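Hydrophilic protein, virA protein (Chromobacterium violaceum, PDB 3BO6) probably acts as a type III effector phosphothreonine lyase that removes phosphate from phosphothreonine by beta-elimination, as its SpvC relatives do on host MAP kinases. Local coordinates at residues M43-Q56 against S59-E71. Residues are numbered along the deposited sequence; the frame is centred on the assembly and turned at random.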
# COMPACT_ATOMS: atom_id res chain seq x y z
N MET A 43 3.07 4.64 18.05
CA MET A 43 3.93 4.74 16.90
C MET A 43 4.47 6.17 16.71
O MET A 43 5.60 6.34 16.24
CB MET A 43 3.26 4.22 15.64
CG MET A 43 4.22 4.20 14.47
SD MET A 43 3.72 3.10 13.16
CE MET A 43 5.08 3.36 12.03
N ARG A 44 3.71 7.18 17.13
CA ARG A 44 4.21 8.56 17.09
C ARG A 44 5.47 8.74 17.95
O ARG A 44 6.30 9.63 17.69
CB ARG A 44 3.13 9.53 17.56
CG ARG A 44 1.85 9.52 16.72
CD ARG A 44 0.93 10.67 17.13
NE ARG A 44 1.47 11.95 16.71
CZ ARG A 44 1.90 12.90 17.54
NH1 ARG A 44 1.83 12.74 18.85
NH2 ARG A 44 2.39 14.03 17.03
N GLN A 45 5.61 7.91 18.97
CA GLN A 45 6.72 8.03 19.91
C GLN A 45 7.95 7.24 19.50
O GLN A 45 8.90 7.11 20.26
CB GLN A 45 6.28 7.61 21.32
CG GLN A 45 5.21 8.51 21.87
CD GLN A 45 5.66 9.96 21.92
OE1 GLN A 45 6.82 10.24 22.26
NE2 GLN A 45 4.76 10.88 21.58
N SER A 46 7.94 6.72 18.27
CA SER A 46 9.07 5.93 17.81
C SER A 46 10.30 6.79 17.76
O SER A 46 11.42 6.30 17.84
CB SER A 46 8.80 5.38 16.42
OG SER A 46 7.69 4.51 16.45
N GLY A 47 10.08 8.09 17.59
CA GLY A 47 11.14 9.05 17.38
C GLY A 47 12.20 8.55 16.42
O GLY A 47 11.93 8.16 15.27
N PHE A 48 13.42 8.55 16.93
CA PHE A 48 14.62 8.23 16.18
C PHE A 48 14.59 6.79 15.68
O PHE A 48 14.99 6.50 14.55
CB PHE A 48 15.81 8.41 17.13
CG PHE A 48 17.06 8.91 16.46
CD1 PHE A 48 18.20 8.13 16.43
CD2 PHE A 48 17.09 10.17 15.88
CE1 PHE A 48 19.35 8.59 15.83
CE2 PHE A 48 18.24 10.63 15.27
CZ PHE A 48 19.37 9.84 15.24
N PHE A 49 14.10 5.89 16.52
CA PHE A 49 14.17 4.46 16.24
C PHE A 49 13.39 3.67 17.28
O PHE A 49 13.55 3.86 18.49
CB PHE A 49 15.62 4.00 16.23
CG PHE A 49 15.80 2.51 16.07
CD1 PHE A 49 15.69 1.93 14.82
CD2 PHE A 49 16.07 1.71 17.16
CE1 PHE A 49 15.85 0.56 14.66
CE2 PHE A 49 16.23 0.34 17.01
CZ PHE A 49 16.12 -0.23 15.75
N ALA A 50 12.52 2.79 16.80
CA ALA A 50 11.85 1.81 17.64
C ALA A 50 11.59 0.59 16.77
O ALA A 50 11.78 0.67 15.56
CB ALA A 50 10.54 2.36 18.18
N MET A 51 11.19 -0.51 17.38
CA MET A 51 10.95 -1.76 16.64
C MET A 51 9.66 -2.44 17.10
O MET A 51 9.34 -2.43 18.30
CB MET A 51 12.08 -2.76 16.86
CG MET A 51 13.44 -2.36 16.36
SD MET A 51 13.59 -2.47 14.57
CE MET A 51 12.96 -4.12 14.21
N SER A 52 8.96 -3.05 16.16
CA SER A 52 7.88 -3.98 16.49
C SER A 52 7.73 -5.00 15.38
O SER A 52 7.67 -4.63 14.21
CB SER A 52 6.57 -3.23 16.71
OG SER A 52 5.55 -4.14 17.09
N GLN A 53 7.66 -6.28 15.75
CA GLN A 53 7.44 -7.37 14.80
C GLN A 53 8.44 -7.37 13.65
O GLN A 53 8.10 -7.74 12.52
CB GLN A 53 6.01 -7.31 14.26
CG GLN A 53 4.95 -7.46 15.36
CD GLN A 53 4.82 -8.88 15.85
OE1 GLN A 53 5.37 -9.81 15.26
NE2 GLN A 53 4.07 -9.07 16.93
N GLY A 54 9.67 -6.95 13.92
CA GLY A 54 10.68 -6.92 12.88
C GLY A 54 10.62 -5.73 11.94
O GLY A 54 11.41 -5.65 10.99
N PHE A 55 9.71 -4.79 12.21
CA PHE A 55 9.63 -3.54 11.46
C PHE A 55 10.34 -2.44 12.26
O PHE A 55 10.08 -2.26 13.45
CB PHE A 55 8.16 -3.14 11.23
CG PHE A 55 7.46 -3.92 10.14
CD1 PHE A 55 6.97 -5.20 10.37
CD2 PHE A 55 7.28 -3.36 8.88
CE1 PHE A 55 6.32 -5.90 9.35
CE2 PHE A 55 6.63 -4.04 7.88
CZ PHE A 55 6.16 -5.31 8.10
N GLN A 56 11.26 -1.73 11.62
CA GLN A 56 11.86 -0.52 12.18
C GLN A 56 10.85 0.61 12.09
O GLN A 56 10.24 0.82 11.03
CB GLN A 56 13.11 -0.15 11.38
CG GLN A 56 14.18 -1.24 11.38
CD GLN A 56 15.46 -0.83 10.66
OE1 GLN A 56 16.44 -1.56 10.65
NE2 GLN A 56 15.44 0.35 10.06
N SER A 59 9.55 8.18 13.72
CA SER A 59 8.66 9.33 13.71
C SER A 59 9.32 10.52 14.43
O SER A 59 9.22 10.63 15.65
CB SER A 59 7.34 8.99 14.39
OG SER A 59 6.44 10.09 14.33
N HIS A 60 9.98 11.39 13.67
CA HIS A 60 10.62 12.56 14.25
C HIS A 60 10.42 13.82 13.39
O HIS A 60 10.06 13.73 12.22
CB HIS A 60 12.11 12.29 14.51
CG HIS A 60 12.87 11.87 13.29
ND1 HIS A 60 13.31 10.58 13.09
CD2 HIS A 60 13.26 12.58 12.20
CE1 HIS A 60 13.95 10.51 11.94
NE2 HIS A 60 13.93 11.71 11.37
N GLY A 61 10.69 14.98 13.98
CA GLY A 61 10.24 16.28 13.48
C GLY A 61 10.40 16.74 12.04
O GLY A 61 9.96 17.85 11.71
N GLY A 62 10.99 15.93 11.17
CA GLY A 62 11.23 16.32 9.79
C GLY A 62 10.04 16.36 8.83
O GLY A 62 9.88 17.31 8.06
N ASP A 63 9.20 15.33 8.84
CA ASP A 63 8.03 15.31 7.96
C ASP A 63 6.82 14.93 8.80
O ASP A 63 6.92 14.81 10.03
CB ASP A 63 8.22 14.33 6.79
CG ASP A 63 7.43 14.72 5.53
OD1 ASP A 63 7.94 14.46 4.42
OD2 ASP A 63 6.31 15.27 5.61
N VAL A 64 5.69 14.74 8.14
CA VAL A 64 4.43 14.55 8.83
C VAL A 64 3.93 13.10 8.77
O VAL A 64 2.75 12.86 8.88
CB VAL A 64 3.36 15.54 8.32
CG1 VAL A 64 3.85 16.98 8.47
CG2 VAL A 64 2.98 15.25 6.89
N PHE A 65 4.84 12.15 8.63
CA PHE A 65 4.44 10.74 8.61
C PHE A 65 5.18 9.96 9.67
O PHE A 65 6.21 10.40 10.20
CB PHE A 65 4.75 10.12 7.24
CG PHE A 65 4.03 10.79 6.08
CD1 PHE A 65 2.72 10.45 5.76
CD2 PHE A 65 4.68 11.75 5.31
CE1 PHE A 65 2.05 11.06 4.71
CE2 PHE A 65 4.02 12.35 4.24
CZ PHE A 65 2.71 12.01 3.94
N MET A 66 4.63 8.80 10.01
CA MET A 66 5.33 7.80 10.81
C MET A 66 5.58 6.61 9.90
O MET A 66 4.70 6.22 9.12
CB MET A 66 4.52 7.40 12.04
CG MET A 66 4.16 8.60 12.90
SD MET A 66 2.40 8.90 12.89
CE MET A 66 1.89 7.33 13.55
N HIS A 67 6.78 6.05 9.97
CA HIS A 67 7.23 5.08 8.98
C HIS A 67 7.51 3.72 9.60
O HIS A 67 8.01 3.63 10.72
CB HIS A 67 8.54 5.57 8.35
CG HIS A 67 8.49 6.97 7.83
ND1 HIS A 67 8.26 7.26 6.51
CD2 HIS A 67 8.63 8.16 8.46
CE1 HIS A 67 8.26 8.57 6.34
NE2 HIS A 67 8.49 9.14 7.51
N ALA A 68 7.26 2.67 8.83
CA ALA A 68 7.59 1.32 9.22
C ALA A 68 8.25 0.63 8.04
O ALA A 68 7.74 0.70 6.91
CB ALA A 68 6.32 0.56 9.61
N HIS A 69 9.36 -0.06 8.28
CA HIS A 69 9.97 -0.87 7.23
C HIS A 69 10.68 -2.07 7.83
O HIS A 69 11.32 -1.95 8.86
CB HIS A 69 10.90 -0.07 6.34
CG HIS A 69 12.16 0.36 7.00
ND1 HIS A 69 12.27 1.55 7.67
CD2 HIS A 69 13.37 -0.25 7.09
CE1 HIS A 69 13.50 1.67 8.16
NE2 HIS A 69 14.18 0.59 7.82
N ARG A 70 10.57 -3.22 7.18
CA ARG A 70 11.24 -4.41 7.68
C ARG A 70 12.74 -4.25 7.71
O ARG A 70 13.35 -3.80 6.74
CB ARG A 70 10.90 -5.61 6.80
CG ARG A 70 9.51 -6.15 7.00
CD ARG A 70 9.32 -7.44 6.23
NE ARG A 70 8.12 -8.17 6.65
CZ ARG A 70 7.12 -8.48 5.83
NH1 ARG A 70 7.14 -8.11 4.56
NH2 ARG A 70 6.07 -9.16 6.30
N GLU A 71 13.34 -4.64 8.84
CA GLU A 71 14.78 -4.69 8.95
C GLU A 71 15.33 -5.67 7.92
O GLU A 71 16.37 -5.43 7.31
CB GLU A 71 15.15 -5.11 10.37
CG GLU A 71 16.62 -5.20 10.64
CD GLU A 71 16.89 -5.54 12.09
OE1 GLU A 71 16.30 -4.89 12.98
OE2 GLU A 71 17.66 -6.47 12.33
O HOH W 1 11.05 3.06 9.44
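Phe55 and Gln56 pair with His69 and Arg70 at one end of the antiparallel hairpin formed by strands 55-59 and 65-70. Gln56 N donates to His69 O (2.8 Å), and His69 N returns a bond to Gln56 O (3.0 Å). Glu71 N bonds to Gly54 O, a carbonyl of the type I' turn from Ser52 to Phe55. Phe55 and Arg70 form a non-hydrogen-bonded pair with side chains on the same face of the sheet. They lie side by side, and Arg70 CG sits over one face of the Phe55 ring, 3.8 Å from its centroid. The guanidinium plane is turned 37° from the ring. Arg70 NH1 makes a salt bridge with Asp112.

Gln56 and His69 occupy the other face. His69 CG lies between its backbone N and carbonyl carbon (chi1 70°), which puts one face of the His69 ring against Gln56 CB in a CH-pi contact. A water bonded to His69 ND1 donates to Gln56 O.

This hairpin belongs to the edge region of the seven-stranded antiparallel sheet, where strand 49-52 is one of the two outermost strands and strand 113-117 follows 65-70. Helix 40-44 packs against the same hairpin. Met43 and Arg44 each have two modelled conformers, and in one of them the extended Met43 chain carries CE to Ala68 CB (3.9 Å). Met66 bends back so that its CE touches Met43 CB and Arg44 CG in these same conformers (3.9 Å to the latter). The Arg44 head group reaches on to a salt bridge with Asp118. Beyond the helix, Ser59 N bonds in the carbonyl plane to a lone pair of Gly47 O (2.8 Å, 164° at the hydrogen).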